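Side-chain contacts in DegV family protein (Streptococcus agalactiae, PDB 3LUP), which binds the long-chain fatty acid elaidic acid and may take part in lipid transport or fatty acid metabolism: residues L75-Q78 and L79-G83; Q104-I107 and E108-P111; L130-N133 and A134-S138; A218-V221 and K222-A226; S237-Q240 and D241-E244. One frame throughout, in Å; residues are numbered along the deposited sequence.

In the fold
Each of the five contacts joins residues that follow one another directly, so none closes a long loop; they stand in series along the chain, neither nested nor crossed. Interaction 1 ends helix 69-81, which lies against strands 6-11 and 26-29 of the parallel sheet. Interaction 2 is the short turn before strand 114-116, and its His110 packs on Leu76 of interaction 1, the two centres about 13 Å apart. Interaction 3, in helix 124-138, also leans on strand 6-11. Interactions 4 and 5 lie in helices packed on the mixed sheet: interaction 4 ends helix 210-224, and interaction 5 leads from strand 230-236 into helix 240-252, against which Ala218 and Val221 pack.

Interaction 1: L75-Q78 and L79-G83; sequences LLCQ and LEKEG
Leu75, Leu76 and Cys77 each offer a carbonyl to the residue four places on, and three regular helical bonds result: Leu79 N to Leu75 O at 2.9 Å, then Glu80 N to Leu76 O and Lys81 N to Cys77 O. The next bond in the series, Glu82 N to Gln78 O, is weak and bent. Side chains repeat the step from Gln78 to Glu82 on the outside: NE2 of Gln78 reaches OE2 of Glu82 over 3.4 Å, a long, weak bond but an almost straight one. Gln78 swings CG back beside its own carbonyl carbon (chi1 -162°) and then bends at CG, which carries the amide along the helix toward Glu82; the amide and carboxylate planes stand 69° apart. The other end of that amide, OE1, lies beside the end of the Lys81 chain, the two side chains passing at a slant. These links belong to the last turn of helix 69-81, which stops in a Schellman motif: Gly83 has a positive phi of 92°, and its N makes a weak bond back to Glu80 O. On another side of the helix the contact is apolar. CD1 of Leu79 meets CG of Leu75 at 3.9 Å, the two side chains again at an angle to each other, and touches CD2 of Leu76 more loosely at 4.5 Å. Leu75 and Leu79 both press on Tyr27 of strand 26-29 and Ile9 of strand 6-11, whereas Leu76 and Cys77 face His110.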
loop_
_atom_site.group_PDB
_atom_site.type_symbol
_atom_site.label_atom_id
_atom_site.label_comp_id
_atom_site.label_asym_id
_atom_site.label_seq_id
_atom_site.Cartn_x
_atom_site.Cartn_y
_atom_site.Cartn_z
ATOM N N LEU A 75 5.121 -8.863 19.524
ATOM C CA LEU A 75 5.010 -9.870 18.473
ATOM C C LEU A 75 6.377 -10.481 18.140
ATOM O O LEU A 75 6.494 -11.692 17.918
ATOM C CB LEU A 75 4.395 -9.269 17.210
ATOM C CG LEU A 75 4.151 -10.242 16.049
ATOM C CD1 LEU A 75 3.252 -11.419 16.449
ATOM C CD2 LEU A 75 3.543 -9.509 14.890
ATOM N N LEU A 76 7.397 -9.632 18.099
ATOM C CA LEU A 76 8.744 -10.080 17.840
ATOM C C LEU A 76 9.209 -11.054 18.907
ATOM O O LEU A 76 9.757 -12.114 18.597
ATOM C CB LEU A 76 9.703 -8.892 17.739
ATOM C CG LEU A 76 9.652 -8.078 16.443
ATOM C CD1 LEU A 76 10.758 -7.067 16.450
ATOM C CD2 LEU A 76 9.791 -8.961 15.233
ATOM N N CYS A 77 8.975 -10.691 20.161
ATOM C CA CYS A 77 9.320 -11.535 21.293
ATOM C C CYS A 77 8.571 -12.870 21.220
ATOM O O CYS A 77 9.175 -13.934 21.365
ATOM C CB CYS A 77 9.026 -10.791 22.598
ATOM S SG CYS A 77 9.267 -11.775 24.081
ATOM N N GLN A 78 7.261 -12.800 20.969
ATOM C CA GLN A 78 6.402 -13.983 20.782
ATOM C C GLN A 78 6.892 -14.927 19.666
ATOM O O GLN A 78 6.879 -16.150 19.820
ATOM C CB GLN A 78 4.943 -13.550 20.542
ATOM C CG GLN A 78 3.899 -14.640 20.768
ATOM C CD GLN A 78 4.028 -15.336 22.144
ATOM O OE1 GLN A 78 4.322 -14.694 23.157
ATOM N NE2 GLN A 78 3.791 -16.654 22.175
ATOM N N LEU A 79 7.329 -14.355 18.552
ATOM C CA LEU A 79 7.852 -15.144 17.439
ATOM C C LEU A 79 9.139 -15.880 17.826
ATOM O O LEU A 79 9.309 -17.060 17.506
ATOM C CB LEU A 79 8.060 -14.258 16.198
ATOM C CG LEU A 79 6.783 -13.677 15.567
ATOM C CD1 LEU A 79 7.069 -12.467 14.707
ATOM C CD2 LEU A 79 6.057 -14.714 14.767
ATOM N N GLU A 80 10.023 -15.178 18.537
ATOM C CA GLU A 80 11.270 -15.748 19.041
ATOM C C GLU A 80 11.027 -16.993 19.882
ATOM O O GLU A 80 11.724 -17.991 19.713
ATOM C CB GLU A 80 12.037 -14.703 19.850
ATOM C CG GLU A 80 13.387 -15.134 20.432
ATOM C CD GLU A 80 14.098 -13.970 21.147
ATOM O OE1 GLU A 80 14.155 -12.841 20.582
ATOM O OE2 GLU A 80 14.596 -14.176 22.281
ATOM N N LYS A 81 10.046 -16.933 20.784
ATOM C CA LYS A 81 9.716 -18.098 21.613
ATOM C C LYS A 81 8.775 -19.103 20.933
ATOM O O LYS A 81 8.640 -20.236 21.372
ATOM C CB LYS A 81 9.248 -17.701 23.018
ATOM C CG LYS A 81 8.166 -16.657 23.099
ATOM C CD LYS A 81 8.182 -16.002 24.484
ATOM C CE LYS A 81 6.803 -15.469 24.850
ATOM N NZ LYS A 81 6.823 -14.480 25.976
ATOM N N GLU A 82 8.157 -18.695 19.837
ATOM C CA GLU A 82 7.382 -19.628 19.047
ATOM C C GLU A 82 8.321 -20.438 18.126
ATOM O O GLU A 82 7.862 -21.316 17.376
ATOM C CB GLU A 82 6.283 -18.878 18.280
ATOM C CG GLU A 82 4.904 -19.425 18.556
ATOM C CD GLU A 82 3.783 -18.391 18.448
ATOM O OE1 GLU A 82 3.713 -17.653 17.428
ATOM O OE2 GLU A 82 2.948 -18.343 19.389
ATOM N N GLY A 83 9.630 -20.152 18.200
ATOM C CA GLY A 83 10.653 -20.869 17.430
ATOM C C GLY A 83 11.066 -20.327 16.058
ATOM O O GLY A 83 11.888 -20.943 15.371
#

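Interaction 2: Q104-I107 and E108-P111; sequences QFLI and EEHP
Leu106 O is shared by two weak backbone bonds, from Glu109 N at 3.1 Å and His110 N at 3.3 Å, while Glu108 N bonds weakly to Phe105 O, so the chain here makes a short and loosely bonded helical turn. The side chain of Glu109 folds back over this turn toward Phe105. Its chain bends at CG (chi2 -76°), which sets the carboxylate beside the ring: OE2 lies 3.7 Å from CD2 of Phe105, at the ring edge and near its plane, and the carboxylate plane is turned 64° from that of the ring. CG of Glu109 is also near the ring, 3.8 Å from CD2 of Phe105. One face of the same ring carries CD2 of Leu106, 3.5 Å above the plane and displaced toward the rim. That methyl meets CG of Glu109 as well, at 4.2 Å, the leucine and glutamate chains crossing nearly at right angles. His110 approaches from the end of the turn with its ring edge: CD2 of His110 comes within 3.5 Å of Leu106 O, which sits in the ring plane. The polar end of this histidine is engaged with helix 69-81, since NE2 bonds to OD1 of Asp73 and the ring lies against Leu76 and Cys77. Leu106 packs on Leu72 and Asp73 of that helix, and Ile107 touches Ile115. The arrangement is that of a brief, one-turn helix followed by a short loop into strand 114-116, the outermost strand of the parallel sheet within the chain, with Leu106, Ile107 and His110 turned inward, and Phe105 and the two glutamates exposed.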
loop_
_atom_site.group_PDB
_atom_site.type_symbol
_atom_site.label_atom_id
_atom_site.label_comp_id
_atom_site.label_asym_id
_atom_site.label_seq_id
_atom_site.Cartn_x
_atom_site.Cartn_y
_atom_site.Cartn_z
ATOM N N GLN A 104 12.924 0.927 13.322
ATOM C CA GLN A 104 14.278 0.456 12.975
ATOM C C GLN A 104 15.134 0.038 14.166
ATOM O O GLN A 104 15.945 -0.900 14.066
ATOM C CB GLN A 104 15.050 1.496 12.161
ATOM C CG GLN A 104 14.524 1.761 10.762
ATOM C CD GLN A 104 14.250 0.498 9.967
ATOM O OE1 GLN A 104 15.164 -0.253 9.614
ATOM N NE2 GLN A 104 12.972 0.262 9.670
ATOM N N PHE A 105 14.972 0.737 15.287
ATOM C CA PHE A 105 15.768 0.437 16.472
ATOM C C PHE A 105 15.452 -0.967 16.982
ATOM O O PHE A 105 16.295 -1.610 17.596
ATOM C CB PHE A 105 15.565 1.495 17.563
ATOM C CG PHE A 105 14.287 1.335 18.344
ATOM C CD1 PHE A 105 13.053 1.654 17.770
ATOM C CD2 PHE A 105 14.315 0.874 19.662
ATOM C CE1 PHE A 105 11.867 1.506 18.493
ATOM C CE2 PHE A 105 13.139 0.727 20.398
ATOM C CZ PHE A 105 11.912 1.047 19.814
ATOM N N LEU A 106 14.248 -1.447 16.691
ATOM C CA LEU A 106 13.804 -2.753 17.163
ATOM C C LEU A 106 14.656 -3.929 16.688
ATOM O O LEU A 106 14.719 -4.960 17.362
ATOM C CB LEU A 106 12.319 -2.980 16.852
ATOM C CG LEU A 106 11.284 -2.245 17.730
ATOM C CD1 LEU A 106 9.870 -2.742 17.445
ATOM C CD2 LEU A 106 11.586 -2.397 19.221
ATOM N N ILE A 107 15.321 -3.779 15.545
ATOM C CA ILE A 107 16.243 -4.815 15.055
ATOM C C ILE A 107 17.385 -5.099 16.048
ATOM O O ILE A 107 17.748 -6.264 16.261
ATOM C CB ILE A 107 16.787 -4.482 13.647
ATOM C CG1 ILE A 107 15.615 -4.387 12.649
ATOM C CG2 ILE A 107 17.873 -5.505 13.205
ATOM C CD1 ILE A 107 15.906 -3.568 11.386
ATOM N N GLU A 108 17.924 -4.048 16.664
ATOM C CA GLU A 108 18.956 -4.193 17.700
ATOM C C GLU A 108 18.442 -4.734 19.040
ATOM O O GLU A 108 19.225 -5.270 19.830
ATOM C CB GLU A 108 19.670 -2.859 17.922
ATOM C CG GLU A 108 20.900 -2.668 17.044
ATOM C CD GLU A 108 20.659 -3.083 15.599
ATOM O OE1 GLU A 108 19.888 -2.388 14.884
ATOM O OE2 GLU A 108 21.239 -4.116 15.190
ATOM N N GLU A 109 17.133 -4.592 19.279
ATOM C CA GLU A 109 16.490 -4.996 20.545
ATOM C C GLU A 109 16.088 -6.478 20.582
ATOM O O GLU A 109 15.727 -6.994 21.642
ATOM C CB GLU A 109 15.247 -4.140 20.844
ATOM C CG GLU A 109 15.447 -2.629 20.761
ATOM C CD GLU A 109 16.191 -2.041 21.949
ATOM O OE1 GLU A 109 16.232 -2.696 23.013
ATOM O OE2 GLU A 109 16.723 -0.913 21.818
ATOM N N HIS A 110 16.134 -7.140 19.422
ATOM C CA HIS A 110 15.857 -8.578 19.314
ATOM C C HIS A 110 16.998 -9.307 18.609
ATOM O O HIS A 110 16.841 -9.774 17.473
ATOM C CB HIS A 110 14.533 -8.811 18.596
ATOM C CG HIS A 110 13.360 -8.273 19.343
ATOM N ND1 HIS A 110 12.586 -9.053 20.174
ATOM C CD2 HIS A 110 12.849 -7.022 19.413
ATOM C CE1 HIS A 110 11.634 -8.309 20.707
ATOM N NE2 HIS A 110 11.776 -7.073 20.267
ATOM N N PRO A 111 18.155 -9.416 19.284
ATOM C CA PRO A 111 19.337 -9.964 18.625
ATOM C C PRO A 111 19.246 -11.473 18.339
ATOM O O PRO A 111 20.046 -11.996 17.565
ATOM C CB PRO A 111 20.464 -9.647 19.614
ATOM C CG PRO A 111 19.792 -9.595 20.921
ATOM C CD PRO A 111 18.422 -9.071 20.692
#

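Interaction 3: L130-N133 and A134-S138; sequences LVRN and ALMCS
The second half of helix 124-138 holds this contact, and its most distinctive pair lies one turn apart. Arg132 and the selenomethionine at Met136, which is exposed, run alongside each other in the same direction, with CD of Arg132 3.6 Å from SE of Met136. The arginine reaches this position by folding twice, at CG and at CD (chi2 -87°, chi3 -49°), and the fold also turns its head onto the next residue. There NE of Arg132 gives a hydrogen bond to OD1 of Asn133 at 3.0 Å, with the oxygen in the guanidinium plane and the donor in the amide plane; NH1 adds a weak bond to the same oxygen. The amide is thus pinned at its oxygen by Arg132 and at ND2 by Gln154, which should fix its rotation and gives both polar atoms of this buried side chain a partner. NH1 also makes a salt bridge with Asp231 of strand 230-236, linking this helix to the mixed sheet. Underneath run regular backbone bonds, among them Ala134 N to Leu130 O at 2.9 Å and Cys137 N to Asn133 O at 3.0 Å. Toward the parallel sheet, CG1 of Val131 meets CD1 of Leu135 at 4.4 Å. These two and Ala134 rest on Leu8 of strand 6-11, while Leu130 and Cys137 pack against helix 144-155, so two adjacent faces of the helix are used.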
loop_
_atom_site.group_PDB
_atom_site.type_symbol
_atom_site.label_atom_id
_atom_site.label_comp_id
_atom_site.label_asym_id
_atom_site.label_seq_id
_atom_site.Cartn_x
_atom_site.Cartn_y
_atom_site.Cartn_z
ATOM N N LEU A 130 4.208 -8.361 -2.264
ATOM C CA LEU A 130 5.548 -8.579 -1.713
ATOM C C LEU A 130 5.565 -9.660 -0.648
ATOM O O LEU A 130 6.455 -10.502 -0.619
ATOM C CB LEU A 130 6.148 -7.290 -1.152
ATOM C CG LEU A 130 6.613 -6.277 -2.200
ATOM C CD1 LEU A 130 7.012 -4.972 -1.515
ATOM C CD2 LEU A 130 7.738 -6.819 -3.075
ATOM N N VAL A 131 4.577 -9.618 0.233
ATOM C CA VAL A 131 4.426 -10.616 1.274
ATOM C C VAL A 131 4.300 -11.991 0.631
ATOM O O VAL A 131 5.114 -12.878 0.883
ATOM C CB VAL A 131 3.196 -10.297 2.158
ATOM C CG1 VAL A 131 2.900 -11.424 3.135
ATOM C CG2 VAL A 131 3.392 -8.952 2.886
ATOM N N ARG A 132 3.294 -12.144 -0.223
ATOM C CA ARG A 132 3.101 -13.347 -1.011
ATOM C C ARG A 132 4.382 -13.810 -1.734
ATOM O O ARG A 132 4.726 -14.989 -1.683
ATOM C CB ARG A 132 1.968 -13.103 -2.002
ATOM C CG ARG A 132 1.421 -14.326 -2.691
ATOM C CD ARG A 132 2.197 -14.678 -3.945
ATOM N NE ARG A 132 2.389 -13.514 -4.805
ATOM C CZ ARG A 132 1.483 -13.053 -5.663
ATOM N NH1 ARG A 132 1.764 -11.990 -6.408
ATOM N NH2 ARG A 132 0.299 -13.648 -5.779
ATOM N N ASN A 133 5.072 -12.897 -2.412
ATOM C CA ASN A 133 6.314 -13.229 -3.117
ATOM C C ASN A 133 7.361 -13.816 -2.187
ATOM O O ASN A 133 7.955 -14.856 -2.485
ATOM C CB ASN A 133 6.893 -12.014 -3.857
ATOM C CG ASN A 133 6.042 -11.594 -5.027
ATOM O OD1 ASN A 133 4.996 -12.186 -5.280
ATOM N ND2 ASN A 133 6.467 -10.557 -5.739
ATOM N N ALA A 134 7.569 -13.155 -1.054
ATOM C CA ALA A 134 8.567 -13.592 -0.096
ATOM C C ALA A 134 8.226 -14.991 0.399
ATOM O O ALA A 134 9.114 -15.799 0.657
ATOM C CB ALA A 134 8.660 -12.621 1.062
ATOM N N LEU A 135 6.932 -15.274 0.509
ATOM C CA LEU A 135 6.460 -16.598 0.911
ATOM C C LEU A 135 6.838 -17.708 -0.058
ATOM O O LEU A 135 7.365 -18.735 0.368
ATOM C CB LEU A 135 4.952 -16.592 1.144
ATOM C CG LEU A 135 4.520 -16.608 2.610
ATOM C CD1 LEU A 135 4.928 -15.352 3.337
ATOM C CD2 LEU A 135 3.022 -16.798 2.674
HETATM N N MSE A 136 6.573 -17.500 -1.348
HETATM C CA MSE A 136 6.924 -18.491 -2.367
HETATM C C MSE A 136 8.455 -18.676 -2.465
HETATM O O MSE A 136 8.928 -19.772 -2.763
HETATM C CB MSE A 136 6.352 -18.128 -3.746
HETATM C CG MSE A 136 4.897 -17.660 -3.811
HETATM SE SE MSE A 136 4.536 -16.890 -5.622
HETATM C CE MSE A 136 4.589 -18.549 -6.680
ATOM N N CYS A 137 9.212 -17.598 -2.229
ATOM C CA CYS A 137 10.682 -17.643 -2.175
ATOM C C CYS A 137 11.184 -18.534 -1.039
ATOM O O CYS A 137 12.127 -19.313 -1.211
ATOM C CB CYS A 137 11.243 -16.242 -1.962
ATOM S SG CYS A 137 11.193 -15.176 -3.392
ATOM N N SER A 138 10.552 -18.379 0.124
ATOM C CA SER A 138 10.813 -19.191 1.295
ATOM C C SER A 138 10.474 -20.633 0.964
ATOM O O SER A 138 11.283 -21.537 1.190
ATOM C CB SER A 138 9.969 -18.676 2.470
ATOM O OG SER A 138 9.902 -19.585 3.554
#

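Interaction 4: A218-V221 and K222-A226; sequences AEIV and KEMTA
Val221 O takes two hydrogen bonds from Thr225: one from OG1 at 2.7 Å and one from the backbone N at 3.0 Å. The two donors arrive from opposite faces of the carbonyl plane. Thr225 places OG1 between its own N and carbonyl carbon (chi1 61°), which points the hydroxyl back at the turn before and gives it a partner within the helix. Of the purely backbone bonds, Met224 N to Ile220 O is short and nearly straight, 2.9 Å with an N-H angle of 170°; Glu223 N to Glu219 O is longer, and Lys222 N has only weak bonds, to Ala218 O and Glu219 O.

Apolar contacts follow the same four-residue spacing. Ile220 and the selenomethionine at Met224 travel together away from the helix, with CG2 of Ile220 3.7 Å from CG of Met224. CG1 of Val221 and CG2 of Thr225 are 4.1 Å apart, their side chains slanting past each other.

Among charged groups, Glu219 pairs with Arg216 one turn earlier, and its OE1 stays 6.6 Å from OE2 of Glu223.

The whole is the closing turn of an amphipathic helix covering a sheet: Ile220 and Val221 meet Phe279, Met224 and Thr225 meet Ile281, both in strand 277-283, and Ala218 and Val221 touch helix 240-252.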
loop_
_atom_site.group_PDB
_atom_site.type_symbol
_atom_site.label_atom_id
_atom_site.label_comp_id
_atom_site.label_asym_id
_atom_site.label_seq_id
_atom_site.Cartn_x
_atom_site.Cartn_y
_atom_site.Cartn_z
ATOM N N ALA A 218 -3.958 4.215 -18.236
ATOM C CA ALA A 218 -3.802 3.032 -19.090
ATOM C C ALA A 218 -2.529 3.090 -19.922
ATOM O O ALA A 218 -1.825 2.095 -20.035
ATOM C CB ALA A 218 -4.991 2.842 -19.975
ATOM N N GLU A 219 -2.213 4.251 -20.488
ATOM C CA GLU A 219 -0.971 4.392 -21.250
ATOM C C GLU A 219 0.266 4.197 -20.376
ATOM O O GLU A 219 1.254 3.589 -20.811
ATOM C CB GLU A 219 -0.920 5.735 -21.968
ATOM C CG GLU A 219 -1.821 5.797 -23.196
ATOM C CD GLU A 219 -2.149 7.223 -23.617
ATOM O OE1 GLU A 219 -1.400 8.155 -23.230
ATOM O OE2 GLU A 219 -3.161 7.417 -24.334
ATOM N N ILE A 220 0.187 4.684 -19.139
ATOM C CA ILE A 220 1.300 4.610 -18.198
ATOM C C ILE A 220 1.580 3.170 -17.799
ATOM O O ILE A 220 2.740 2.764 -17.723
ATOM C CB ILE A 220 1.051 5.477 -16.949
ATOM C CG1 ILE A 220 1.131 6.963 -17.309
ATOM C CG2 ILE A 220 2.088 5.187 -15.897
ATOM C CD1 ILE A 220 0.735 7.907 -16.202
ATOM N N VAL A 221 0.520 2.401 -17.555
ATOM C CA VAL A 221 0.643 0.958 -17.288
ATOM C C VAL A 221 1.420 0.241 -18.404
ATOM O O VAL A 221 2.255 -0.629 -18.136
ATOM C CB VAL A 221 -0.743 0.271 -17.159
ATOM C CG1 VAL A 221 -0.589 -1.235 -17.027
ATOM C CG2 VAL A 221 -1.515 0.806 -15.980
ATOM N N LYS A 222 1.145 0.632 -19.648
ATOM C CA LYS A 222 1.727 -0.029 -20.795
ATOM C C LYS A 222 3.218 0.258 -20.854
ATOM O O LYS A 222 4.014 -0.622 -21.238
ATOM C CB LYS A 222 1.038 0.426 -22.081
ATOM C CG LYS A 222 1.197 -0.525 -23.266
ATOM C CD LYS A 222 0.335 -0.078 -24.456
ATOM C CE LYS A 222 0.072 -1.252 -25.445
ATOM N NZ LYS A 222 -0.718 -0.858 -26.671
ATOM N N GLU A 223 3.585 1.486 -20.466
ATOM C CA GLU A 223 4.984 1.905 -20.412
ATOM C C GLU A 223 5.711 1.179 -19.305
ATOM O O GLU A 223 6.765 0.568 -19.526
ATOM C CB GLU A 223 5.092 3.396 -20.153
ATOM C CG GLU A 223 4.695 4.255 -21.330
ATOM C CD GLU A 223 5.133 5.704 -21.154
ATOM O OE1 GLU A 223 5.753 6.020 -20.097
ATOM O OE2 GLU A 223 4.862 6.515 -22.079
HETATM N N MSE A 224 5.126 1.252 -18.112
HETATM C CA MSE A 224 5.726 0.707 -16.910
HETATM C C MSE A 224 5.955 -0.808 -16.967
HETATM O O MSE A 224 6.929 -1.305 -16.398
HETATM C CB MSE A 224 4.881 1.098 -15.689
HETATM C CG MSE A 224 4.757 2.611 -15.526
HETATM SE SE MSE A 224 6.430 3.518 -14.994
HETATM C CE MSE A 224 6.511 4.894 -16.382
ATOM N N THR A 225 5.067 -1.529 -17.653
ATOM C CA THR A 225 5.105 -2.993 -17.670
ATOM C C THR A 225 5.867 -3.559 -18.852
ATOM O O THR A 225 5.926 -4.774 -19.040
ATOM C CB THR A 225 3.688 -3.606 -17.632
ATOM O OG1 THR A 225 2.950 -3.192 -18.790
ATOM C CG2 THR A 225 2.959 -3.173 -16.381
ATOM N N ALA A 226 6.467 -2.676 -19.640
ATOM C CA ALA A 226 7.197 -3.077 -20.851
ATOM C C ALA A 226 8.426 -3.932 -20.567
ATOM O O ALA A 226 8.871 -4.670 -21.437
ATOM C CB ALA A 226 7.599 -1.852 -21.643
#

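Interaction 5: S237-Q240 and D241-E244; sequences SRAQ and DKAE
Ala239 and Lys242 meet at the N-terminus of helix 240-252, where Ala239 holds the N-cap position, with Ser237 and Arg238 between it and the end of strand 230-236. The close part of the contact is built on this first turn. Ala239 O accepts from Ala243 N at 3.0 Å, the donor almost in line with the carbonyl bond, and Gln240 O accepts from Glu244 N at 2.9 Å in the carbonyl plane. Against this frame the methyl CB of Ala239 packs on the lysine stem, 3.9 Å from CG of Lys242. The lysine chain then bends at CG and CD (chi3 -44°) and leads its amino group away from the alanine to a weak bond with the carbonyl of Gly275. Ala243 faces inward, onto Ile234 and His236 of the preceding strand, and His236 also receives the backbone N-H of Ala239 on ND1. Both alanines are buried, so the inner side of the turn is tied to strand 230-236 by packing as well as by this bond.

The outer side is looser and open to solvent. Gln240 is exposed there, and its side chain bends at chi2 (61°), which brings its amide alongside Glu244 one turn on. CG of Glu244 lies 3.4 Å from Gln240 O, and the chain then extends to bring its carboxylate to the amide. The two flat groups stand nearly perpendicular, 85° between their planes, and a single long, weak but fairly straight bond joins them, NE2 of Gln240 to OE2 of Glu244 at 3.3 Å.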
loop_
_atom_site.group_PDB
_atom_site.type_symbol
_atom_site.label_atom_id
_atom_site.label_comp_id
_atom_site.label_asym_id
_atom_site.label_seq_id
_atom_site.Cartn_x
_atom_site.Cartn_y
_atom_site.Cartn_z
ATOM N N SER A 237 -11.462 3.666 -4.154
ATOM C CA SER A 237 -12.253 3.919 -2.953
ATOM C C SER A 237 -13.677 4.314 -3.362
ATOM O O SER A 237 -14.000 5.494 -3.484
ATOM C CB SER A 237 -11.588 4.975 -2.059
ATOM O OG SER A 237 -11.382 6.197 -2.763
ATOM N N ARG A 238 -14.520 3.307 -3.587
ATOM C CA ARG A 238 -15.904 3.510 -4.062
ATOM C C ARG A 238 -15.948 4.303 -5.381
ATOM O O ARG A 238 -16.643 5.312 -5.497
ATOM C CB ARG A 238 -16.783 4.167 -2.980
ATOM C CG ARG A 238 -16.904 3.368 -1.682
ATOM C CD ARG A 238 -18.306 2.873 -1.456
ATOM N NE ARG A 238 -18.428 2.142 -0.192
ATOM C CZ ARG A 238 -19.189 2.518 0.837
ATOM N NH1 ARG A 238 -19.909 3.637 0.780
ATOM N NH2 ARG A 238 -19.223 1.768 1.936
ATOM N N ALA A 239 -15.170 3.837 -6.354
ATOM C CA ALA A 239 -15.094 4.431 -7.692
ATOM C C ALA A 239 -15.162 3.297 -8.711
ATOM O O ALA A 239 -14.373 3.228 -9.654
ATOM C CB ALA A 239 -13.809 5.253 -7.857
ATOM N N GLN A 240 -16.122 2.404 -8.473
ATOM C CA GLN A 240 -16.468 1.289 -9.353
ATOM C C GLN A 240 -16.354 1.601 -10.846
ATOM O O GLN A 240 -15.658 0.896 -11.580
ATOM C CB GLN A 240 -17.903 0.853 -9.051
ATOM C CG GLN A 240 -18.281 -0.494 -9.635
ATOM C CD GLN A 240 -17.404 -1.601 -9.092
ATOM O OE1 GLN A 240 -16.934 -1.537 -7.948
ATOM N NE2 GLN A 240 -17.159 -2.618 -9.914
ATOM N N ASP A 241 -17.055 2.651 -11.276
ATOM C CA ASP A 241 -17.100 3.048 -12.672
ATOM C C ASP A 241 -15.752 3.507 -13.225
ATOM O O ASP A 241 -15.427 3.190 -14.370
ATOM C CB ASP A 241 -18.158 4.129 -12.877
ATOM C CG ASP A 241 -19.562 3.559 -12.954
ATOM O OD1 ASP A 241 -19.696 2.315 -13.094
ATOM O OD2 ASP A 241 -20.538 4.350 -12.886
ATOM N N LYS A 242 -14.982 4.242 -12.420
ATOM C CA LYS A 242 -13.655 4.702 -12.833
ATOM C C LYS A 242 -12.696 3.510 -12.991
ATOM O O LYS A 242 -11.827 3.511 -13.873
ATOM C CB LYS A 242 -13.064 5.771 -11.880
ATOM C CG LYS A 242 -14.039 6.892 -11.382
ATOM C CD LYS A 242 -13.381 8.284 -11.108
ATOM C CE LYS A 242 -12.045 8.187 -10.344
ATOM N NZ LYS A 242 -11.259 9.460 -10.047
ATOM N N ALA A 243 -12.874 2.484 -12.158
ATOM C CA ALA A 243 -12.038 1.276 -12.203
ATOM C C ALA A 243 -12.397 0.333 -13.362
ATOM O O ALA A 243 -11.511 -0.225 -14.003
ATOM C CB ALA A 243 -12.079 0.543 -10.856
ATOM N N GLU A 244 -13.694 0.155 -13.618
ATOM C CA GLU A 244 -14.161 -0.644 -14.758
ATOM C C GLU A 244 -13.744 0.004 -16.066
ATOM O O GLU A 244 -13.366 -0.676 -17.008
ATOM C CB GLU A 244 -15.675 -0.791 -14.742
ATOM C CG GLU A 244 -16.208 -1.690 -13.644
ATOM C CD GLU A 244 -17.729 -1.883 -13.732
ATOM O OE1 GLU A 244 -18.405 -1.096 -14.459
ATOM O OE2 GLU A 244 -18.249 -2.821 -13.068
#